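Local coordinates for protein ricin B lectin (Clostridium thermocellum, PDB 3VSF) that acts as an exo-beta-1,3-galactanase, pairing a family 43 glycoside hydrolase domain with a ricin-type lectin module that binds galactose, at residues A[122-126]-A[214-218]; A[386-391]-A[475-481]; A[91-95]-A[345-349]. All coordinates share one frame; numbering follows the deposited sequence.

Contact 1 lies within the family 43 beta-propeller, contact 3 joins that propeller to a small flanking sheet, and contact 2 lies in the ricin-type beta-trefoil. Along the chain, contact 1 is nested inside the long loop that contact 3 closes; their centres are 26 Å apart and their nearest atoms about 13 Å. Contact 2 follows contact 3 in sequence, its centre 40 Å from that of contact 3 and 56 Å from that of contact 1, which lies on the opposite side of the chain's centre. Only contact 2 approaches a known sugar site: the side chain of Ile387 is about 7 Å from that of Asp422, a galactose-binding residue whose site holds no sugar in this model.

Contact 1. Residues A[122-126]-A[214-218]; sequences VMYNA and LTPDY
Met123 and Asn125 hold the ring of Tyr218 between them in a contact between neighbouring propeller blades: 122-126 runs off the end of strand 116-124, the first of its blade, and 214-218 runs from the end of strand 208-214 into the turn before strand 221-228 of the next. Over one face of the ring, Met123 CE lies 3.8 Å from the Tyr218 ring centroid and 17° off the normal, a CH-pi contact; the sulfur stands obliquely farther out, completing a Met-aromatic pair. A bend at chi3 (-58°) of Met123 turns the methyl onto the ring, while SD meets Leu214 CD1 at 3.8 Å, tip to tip. Over the other face, toward the rim, sits Asn125 ND2, its amide inclined by 31° to the ring. The carbonyl of Tyr124 faces the ring edge near its plane. Asn125 then passes beyond the ring: ND2 donates to Pro216 O at 2.7 Å, on a lone pair in the carbonyl plane though with a bent N-H. That carbonyl belongs to a type I turn from Thr215 to Tyr218, closed by Tyr218 N to Thr215 O (2.7 Å) and braced by Thr215 OG1 to Asp217 OD1 (2.6 Å). The phenol hydroxyl is bonded to Gly195 O, and Val132 and Val191 touch Tyr218. Chemically, the ring is fixed by contacts on two faces and a hydrogen bond at its far end, and the amide of Asn125, just past the strand end, ties this blade to the turn backbone of the next.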
loop_
_atom_site.group_PDB
_atom_site.type_symbol
_atom_site.label_atom_id
_atom_site.label_comp_id
_atom_site.label_asym_id
_atom_site.label_seq_id
_atom_site.Cartn_x
_atom_site.Cartn_y
_atom_site.Cartn_z
ATOM N N VAL A 122 -11.142 13.638 3.054
ATOM C CA VAL A 122 -11.857 14.695 2.346
ATOM C C VAL A 122 -12.431 14.202 1.021
ATOM O O VAL A 122 -11.744 13.546 0.238
ATOM C CB VAL A 122 -10.953 15.915 2.086
ATOM C CG1 VAL A 122 -11.609 16.866 1.098
ATOM C CG2 VAL A 122 -10.635 16.628 3.391
ATOM N N MET A 123 -13.699 14.523 0.782
ATOM C CA MET A 123 -14.372 14.149 -0.455
ATOM C C MET A 123 -14.995 15.382 -1.102
ATOM O O MET A 123 -15.330 16.344 -0.413
ATOM C CB MET A 123 -15.446 13.096 -0.177
ATOM C CG MET A 123 -16.499 13.535 0.829
ATOM S SD MET A 123 -17.529 12.176 1.415
ATOM C CE MET A 123 -18.205 11.566 -0.128
ATOM N N TYR A 124 -15.144 15.353 -2.421
ATOM C CA TYR A 124 -15.717 16.486 -3.142
ATOM C C TYR A 124 -17.138 16.214 -3.629
ATOM O O TYR A 124 -17.463 15.103 -4.048
ATOM C CB TYR A 124 -14.829 16.891 -4.320
ATOM C CG TYR A 124 -15.464 17.920 -5.228
ATOM C CD1 TYR A 124 -16.048 17.545 -6.432
ATOM C CD2 TYR A 124 -15.492 19.263 -4.876
ATOM C CE1 TYR A 124 -16.635 18.481 -7.263
ATOM C CE2 TYR A 124 -16.076 20.206 -5.701
ATOM C CZ TYR A 124 -16.646 19.811 -6.893
ATOM O OH TYR A 124 -17.228 20.743 -7.720
ATOM N N ASN A 125 -17.978 17.243 -3.572
ATOM C CA ASN A 125 -19.357 17.143 -4.031
ATOM C C ASN A 125 -19.571 17.950 -5.307
ATOM O O ASN A 125 -19.384 19.166 -5.320
ATOM C CB ASN A 125 -20.313 17.623 -2.937
ATOM C CG ASN A 125 -21.768 17.353 -3.268
ATOM O OD1 ASN A 125 -22.154 17.295 -4.436
ATOM N ND2 ASN A 125 -22.587 17.187 -2.236
ATOM N N ALA A 126 -19.958 17.267 -6.380
ATOM C CA ALA A 126 -20.190 17.924 -7.663
ATOM C C ALA A 126 -21.407 18.840 -7.603
ATOM O O ALA A 126 -21.375 19.966 -8.104
ATOM C CB ALA A 126 -20.355 16.890 -8.765
ATOM N N LEU A 214 -24.403 8.507 2.478
ATOM C CA LEU A 214 -24.577 9.908 2.834
ATOM C C LEU A 214 -25.699 10.565 2.037
ATOM O O LEU A 214 -26.044 10.118 0.944
ATOM C CB LEU A 214 -23.273 10.678 2.618
ATOM C CG LEU A 214 -22.046 10.144 3.354
ATOM C CD1 LEU A 214 -20.818 10.976 3.016
ATOM C CD2 LEU A 214 -22.290 10.122 4.853
ATOM N N THR A 215 -26.266 11.628 2.599
ATOM C CA THR A 215 -27.242 12.440 1.889
ATOM C C THR A 215 -26.542 13.166 0.742
ATOM O O THR A 215 -25.315 13.243 0.716
ATOM C CB THR A 215 -27.911 13.463 2.828
ATOM O OG1 THR A 215 -26.904 14.185 3.547
ATOM C CG2 THR A 215 -28.820 12.758 3.821
ATOM N N PRO A 216 -27.319 13.694 -0.217
ATOM C CA PRO A 216 -26.750 14.380 -1.382
ATOM C C PRO A 216 -25.683 15.415 -1.026
ATOM O O PRO A 216 -24.788 15.661 -1.835
ATOM C CB PRO A 216 -27.967 15.071 -1.998
ATOM C CG PRO A 216 -29.100 14.172 -1.657
ATOM C CD PRO A 216 -28.791 13.620 -0.290
ATOM N N ASP A 217 -25.773 16.010 0.160
ATOM C CA ASP A 217 -24.835 17.056 0.559
ATOM C C ASP A 217 -23.538 16.502 1.154
ATOM O O ASP A 217 -22.598 17.254 1.414
ATOM C CB ASP A 217 -25.498 18.038 1.532
ATOM C CG ASP A 217 -26.075 17.351 2.756
ATOM O OD1 ASP A 217 -25.461 16.379 3.243
ATOM O OD2 ASP A 217 -27.145 17.784 3.233
ATOM N N TYR A 218 -23.500 15.189 1.367
ATOM C CA TYR A 218 -22.323 14.510 1.915
ATOM C C TYR A 218 -22.081 14.821 3.391
ATOM O O TYR A 218 -21.252 14.180 4.036
ATOM C CB TYR A 218 -21.064 14.852 1.113
ATOM C CG TYR A 218 -21.014 14.261 -0.278
ATOM C CD1 TYR A 218 -21.997 13.388 -0.723
ATOM C CD2 TYR A 218 -19.973 14.570 -1.142
ATOM C CE1 TYR A 218 -21.948 12.848 -1.994
ATOM C CE2 TYR A 218 -19.914 14.034 -2.412
ATOM C CZ TYR A 218 -20.904 13.174 -2.833
ATOM O OH TYR A 218 -20.844 12.641 -4.099
#

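Contact 2. Residues A[386-391]-A[475-481]; sequences QIVQWT and TEDGGII
Glu476 meets Gln389 through its backbone: Gln389 NE2 donates to Glu476 O at 2.9 Å, and the other end of that amide, OE1, is bonded to Ser370 OG. With CG of Gln389 set between its own N and carbonyl carbon (chi1 71°), the otherwise extended chain reaches this turn. At Asp477 the carboxylate lies flat over Trp390, the two planes 8° apart, and CB makes a CH-pi contact 3.6 Å from the centroid of the six-membered ring of Trp390. Asp477 OD1 also accepts from Thr391 OG1 (2.9 Å) on its syn lone pair, with a weak second bond from Thr391 N. Gly478, third in a type II turn from Glu476 to Gly479, has a positive phi (88°) and gives its N-H to Gln389 O at 2.9 Å. Gly479 O accepts from Gln389 N at 2.9 Å. Ile480 pairs with Val388 as a non-hydrogen-bonded antiparallel pair, CA to CA 4.7 Å. Ile481 N bonds Ile387 O at 3.0 Å; Gln386 NE2 reaches the same oxygen from the opposite face of its plane, so it has two donors. Ile481 CB packs against Ile387 CG2, the two side chains meeting at an oblique angle. Strands 385-390, 432-437 and 479-484 pair with one another, and each is the second strand of its own hairpin (with 373-376, 420-423 and 467-470), as in the hairpin triplet that caps the barrel of a beta-trefoil.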
loop_
_atom_site.group_PDB
_atom_site.type_symbol
_atom_site.label_atom_id
_atom_site.label_comp_id
_atom_site.label_asym_id
_atom_site.label_seq_id
_atom_site.Cartn_x
_atom_site.Cartn_y
_atom_site.Cartn_z
ATOM N N GLN A 386 7.079 -19.765 -13.771
ATOM C CA GLN A 386 8.232 -20.637 -13.572
ATOM C C GLN A 386 9.490 -20.081 -14.229
ATOM O O GLN A 386 9.446 -19.583 -15.354
ATOM C CB GLN A 386 7.937 -22.037 -14.117
ATOM C CG GLN A 386 9.133 -22.981 -14.098
ATOM C CD GLN A 386 9.516 -23.412 -12.697
ATOM O OE1 GLN A 386 8.675 -23.876 -11.927
ATOM N NE2 GLN A 386 10.791 -23.256 -12.356
ATOM N N ILE A 387 10.612 -20.170 -13.520
ATOM C CA ILE A 387 11.896 -19.735 -14.056
ATOM C C ILE A 387 12.607 -20.896 -14.739
ATOM O O ILE A 387 12.791 -21.959 -14.146
ATOM C CB ILE A 387 12.810 -19.164 -12.955
ATOM C CG1 ILE A 387 12.170 -17.926 -12.321
ATOM C CG2 ILE A 387 14.174 -18.817 -13.523
ATOM C CD1 ILE A 387 11.934 -16.792 -13.297
ATOM N N VAL A 388 13.004 -20.691 -15.990
ATOM C CA VAL A 388 13.672 -21.732 -16.761
ATOM C C VAL A 388 14.919 -21.192 -17.447
ATOM O O VAL A 388 15.099 -19.981 -17.565
ATOM C CB VAL A 388 12.739 -22.319 -17.837
ATOM C CG1 VAL A 388 11.509 -22.939 -17.195
ATOM C CG2 VAL A 388 12.340 -21.243 -18.834
ATOM N N GLN A 389 15.783 -22.098 -17.895
ATOM C CA GLN A 389 16.943 -21.713 -18.687
ATOM C C GLN A 389 16.573 -21.757 -20.163
ATOM O O GLN A 389 15.796 -22.611 -20.590
ATOM C CB GLN A 389 18.126 -22.645 -18.416
ATOM C CG GLN A 389 17.958 -24.047 -18.984
ATOM C CD GLN A 389 19.239 -24.855 -18.930
ATOM O OE1 GLN A 389 20.243 -24.411 -18.374
ATOM N NE2 GLN A 389 19.211 -26.048 -19.510
ATOM N N TRP A 390 17.124 -20.832 -20.940
ATOM C CA TRP A 390 16.830 -20.776 -22.365
ATOM C C TRP A 390 18.033 -20.270 -23.150
ATOM O O TRP A 390 18.965 -19.705 -22.578
ATOM C CB TRP A 390 15.617 -19.884 -22.626
ATOM C CG TRP A 390 14.904 -20.204 -23.902
ATOM C CD1 TRP A 390 15.143 -19.669 -25.134
ATOM C CD2 TRP A 390 13.832 -21.138 -24.071
ATOM N NE1 TRP A 390 14.287 -20.212 -26.061
ATOM C CE2 TRP A 390 13.471 -21.118 -25.433
ATOM C CE3 TRP A 390 13.143 -21.991 -23.203
ATOM C CZ2 TRP A 390 12.451 -21.916 -25.947
ATOM C CZ3 TRP A 390 12.131 -22.782 -23.716
ATOM C CH2 TRP A 390 11.794 -22.739 -25.074
ATOM N N THR A 391 18.005 -20.477 -24.462
ATOM C CA THR A 391 19.093 -20.044 -25.327
ATOM C C THR A 391 19.173 -18.522 -25.383
ATOM O O THR A 391 18.153 -17.842 -25.505
ATOM C CB THR A 391 18.930 -20.592 -26.757
ATOM O OG1 THR A 391 18.855 -22.023 -26.719
ATOM C CG2 THR A 391 20.104 -20.173 -27.626
ATOM N N THR A 475 20.513 -29.551 -20.143
ATOM C CA THR A 475 21.295 -28.795 -21.110
ATOM C C THR A 475 20.401 -28.293 -22.240
ATOM O O THR A 475 20.881 -27.736 -23.227
ATOM C CB THR A 475 22.436 -29.655 -21.691
ATOM O OG1 THR A 475 23.213 -28.877 -22.610
ATOM C CG2 THR A 475 21.873 -30.874 -22.408
ATOM N N GLU A 476 19.096 -28.483 -22.081
ATOM C CA GLU A 476 18.134 -28.134 -23.121
ATOM C C GLU A 476 17.294 -26.919 -22.742
ATOM O O GLU A 476 17.310 -26.472 -21.596
ATOM C CB GLU A 476 17.220 -29.325 -23.413
ATOM C CG GLU A 476 17.967 -30.611 -23.723
ATOM C CD GLU A 476 18.841 -30.490 -24.955
ATOM O OE1 GLU A 476 18.399 -29.856 -25.935
ATOM O OE2 GLU A 476 19.970 -31.024 -24.939
ATOM N N ASP A 477 16.562 -26.387 -23.717
ATOM C CA ASP A 477 15.665 -25.262 -23.480
ATOM C C ASP A 477 14.506 -25.670 -22.579
ATOM O O ASP A 477 13.958 -26.765 -22.713
ATOM C CB ASP A 477 15.121 -24.714 -24.802
ATOM C CG ASP A 477 16.130 -23.857 -25.541
ATOM O OD1 ASP A 477 16.991 -23.242 -24.877
ATOM O OD2 ASP A 477 16.058 -23.793 -26.786
ATOM N N GLY A 478 14.133 -24.782 -21.664
ATOM C CA GLY A 478 13.016 -25.033 -20.772
ATOM C C GLY A 478 13.424 -25.754 -19.504
ATOM O O GLY A 478 12.573 -26.146 -18.704
ATOM N N GLY A 479 14.727 -25.934 -19.320
ATOM C CA GLY A 479 15.245 -26.571 -18.124
ATOM C C GLY A 479 14.812 -25.828 -16.876
ATOM O O GLY A 479 15.023 -24.621 -16.759
ATOM N N ILE A 480 14.202 -26.548 -15.941
ATOM C CA ILE A 480 13.685 -25.936 -14.724
ATOM C C ILE A 480 14.803 -25.399 -13.839
ATOM O O ILE A 480 15.744 -26.118 -13.509
ATOM C CB ILE A 480 12.829 -26.923 -13.903
ATOM C CG1 ILE A 480 11.544 -27.281 -14.652
ATOM C CG2 ILE A 480 12.496 -26.332 -12.543
ATOM C CD1 ILE A 480 11.742 -28.275 -15.777
ATOM N N ILE A 481 14.694 -24.129 -13.462
ATOM C CA ILE A 481 15.630 -23.529 -12.519
ATOM C C ILE A 481 15.111 -23.722 -11.101
ATOM O O ILE A 481 13.964 -23.391 -10.802
ATOM C CB ILE A 481 15.831 -22.030 -12.793
ATOM C CG1 ILE A 481 16.368 -21.819 -14.210
ATOM C CG2 ILE A 481 16.779 -21.427 -11.770
ATOM C CD1 ILE A 481 17.679 -22.524 -14.475
#

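Contact 3. Residues A[91-95]-A[345-349]; sequences SKDLV and KIDAS
Asp93 and Ala348 have the closest CA atoms of the two segments, 5.4 Å apart, and no hydrogen bond crosses between them, so this is side-chain packing and not sheet pairing. It joins the first blade of the five-bladed propeller, through the loop from strand 83-91 to strand 98-105, to a small antiparallel sheet in which strand 343-347, after the last blade, lies between 41-43, before the first, and 352-355. The loop is shaped by an ST motif: Ser91 OG accepts from Leu94 N at 3.0 Å, and also bonds Asn96 O. Leu94 adopts a left-handed backbone conformation (phi 74°), and its CG, opposite the carbonyl carbon about CA-CB (chi1 -80°), carries CD1 to Ala348. The carboxylate of Asp93 turns back to its own loop, where OD1 takes the N-H of Asn96.

The apolar groups are Leu94 and Val95 on one side and Ile346 and Ala348 on the other. Ile346 is met at its beta-branch: CG2 lies 4.3 Å from Leu94 CB, and CB lies 4.4 Å from Val95 CG2. Ile42 of strand 41-43 touches both Val95 and Ile346, so the N-terminal strand shares this apolar patch, and Tyr70 packs on Leu94 from within the first blade. Just beyond the strand end, the methyl of Ala348 rests against the loop, CB 3.8 Å from Leu94 CD1 and 3.5 Å from Lys92 O.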
loop_
_atom_site.group_PDB
_atom_site.type_symbol
_atom_site.label_atom_id
_atom_site.label_comp_id
_atom_site.label_asym_id
_atom_site.label_seq_id
_atom_site.Cartn_x
_atom_site.Cartn_y
_atom_site.Cartn_z
ATOM N N SER A 91 0.127 19.370 -4.366
ATOM C CA SER A 91 1.147 18.986 -5.337
ATOM C C SER A 91 0.554 18.544 -6.672
ATOM O O SER A 91 -0.602 18.128 -6.743
ATOM C CB SER A 91 2.028 17.870 -4.770
ATOM O OG SER A 91 3.001 17.460 -5.714
ATOM N N LYS A 92 1.359 18.638 -7.726
ATOM C CA LYS A 92 0.961 18.174 -9.050
ATOM C C LYS A 92 1.730 16.915 -9.438
ATOM O O LYS A 92 1.226 16.069 -10.177
ATOM C CB LYS A 92 1.203 19.261 -10.099
ATOM C CG LYS A 92 0.260 20.448 -10.014
ATOM C CD LYS A 92 0.544 21.442 -11.131
ATOM C CE LYS A 92 -0.497 22.548 -11.170
ATOM N NZ LYS A 92 -0.204 23.553 -12.230
ATOM N N ASP A 93 2.956 16.800 -8.934
ATOM C CA ASP A 93 3.835 15.693 -9.292
ATOM C C ASP A 93 3.725 14.535 -8.304
ATOM O O ASP A 93 4.224 13.440 -8.563
ATOM C CB ASP A 93 5.285 16.174 -9.375
ATOM C CG ASP A 93 5.885 16.450 -8.012
ATOM O OD1 ASP A 93 6.723 15.644 -7.558
ATOM O OD2 ASP A 93 5.517 17.469 -7.390
ATOM N N LEU A 94 3.077 14.789 -7.170
ATOM C CA LEU A 94 2.850 13.767 -6.147
ATOM C C LEU A 94 4.101 13.402 -5.349
ATOM O O LEU A 94 4.080 12.467 -4.548
ATOM C CB LEU A 94 2.224 12.508 -6.756
ATOM C CG LEU A 94 0.716 12.548 -7.009
ATOM C CD1 LEU A 94 0.263 11.322 -7.787
ATOM C CD2 LEU A 94 -0.038 12.658 -5.691
ATOM N N VAL A 95 5.187 14.140 -5.562
ATOM C CA VAL A 95 6.424 13.901 -4.825
ATOM C C VAL A 95 6.869 15.149 -4.067
ATOM O O VAL A 95 7.305 15.065 -2.919
ATOM C CB VAL A 95 7.559 13.417 -5.751
ATOM C CG1 VAL A 95 8.858 13.263 -4.970
ATOM C CG2 VAL A 95 7.175 12.106 -6.421
ATOM N N LYS A 345 9.163 5.179 -7.954
ATOM C CA LYS A 345 9.156 6.264 -8.927
ATOM C C LYS A 345 7.729 6.569 -9.368
ATOM O O LYS A 345 6.959 5.660 -9.680
ATOM C CB LYS A 345 10.016 5.913 -10.142
ATOM C CG LYS A 345 10.232 7.079 -11.094
ATOM C CD LYS A 345 9.863 6.715 -12.524
ATOM C CE LYS A 345 10.050 7.901 -13.456
ATOM N NZ LYS A 345 9.649 7.580 -14.854
ATOM N N ILE A 346 7.381 7.851 -9.391
ATOM C CA ILE A 346 6.033 8.269 -9.757
ATOM C C ILE A 346 6.038 9.353 -10.831
ATOM O O ILE A 346 6.760 10.344 -10.724
ATOM C CB ILE A 346 5.253 8.788 -8.533
ATOM C CG1 ILE A 346 5.165 7.708 -7.455
ATOM C CG2 ILE A 346 3.863 9.248 -8.941
ATOM C CD1 ILE A 346 4.345 8.114 -6.250
ATOM N N ASP A 347 5.230 9.151 -11.867
ATOM C CA ASP A 347 5.040 10.161 -12.901
ATOM C C ASP A 347 3.551 10.447 -13.050
ATOM O O ASP A 347 2.877 9.861 -13.897
ATOM C CB ASP A 347 5.630 9.692 -14.234
ATOM C CG ASP A 347 5.773 10.822 -15.239
ATOM O OD1 ASP A 347 6.171 11.935 -14.834
ATOM O OD2 ASP A 347 5.487 10.599 -16.435
ATOM N N ALA A 348 3.043 11.347 -12.212
ATOM C CA ALA A 348 1.616 11.649 -12.163
ATOM C C ALA A 348 1.050 12.038 -13.526
ATOM O O ALA A 348 -0.108 11.748 -13.831
ATOM C CB ALA A 348 1.343 12.744 -11.140
ATOM N N SER A 349 1.871 12.693 -14.339
ATOM C CA SER A 349 1.449 13.128 -15.665
ATOM C C SER A 349 1.037 11.950 -16.545
ATOM O O SER A 349 -0.024 11.970 -17.166
ATOM C CB SER A 349 2.564 13.927 -16.342
ATOM O OG SER A 349 3.757 13.167 -16.432
#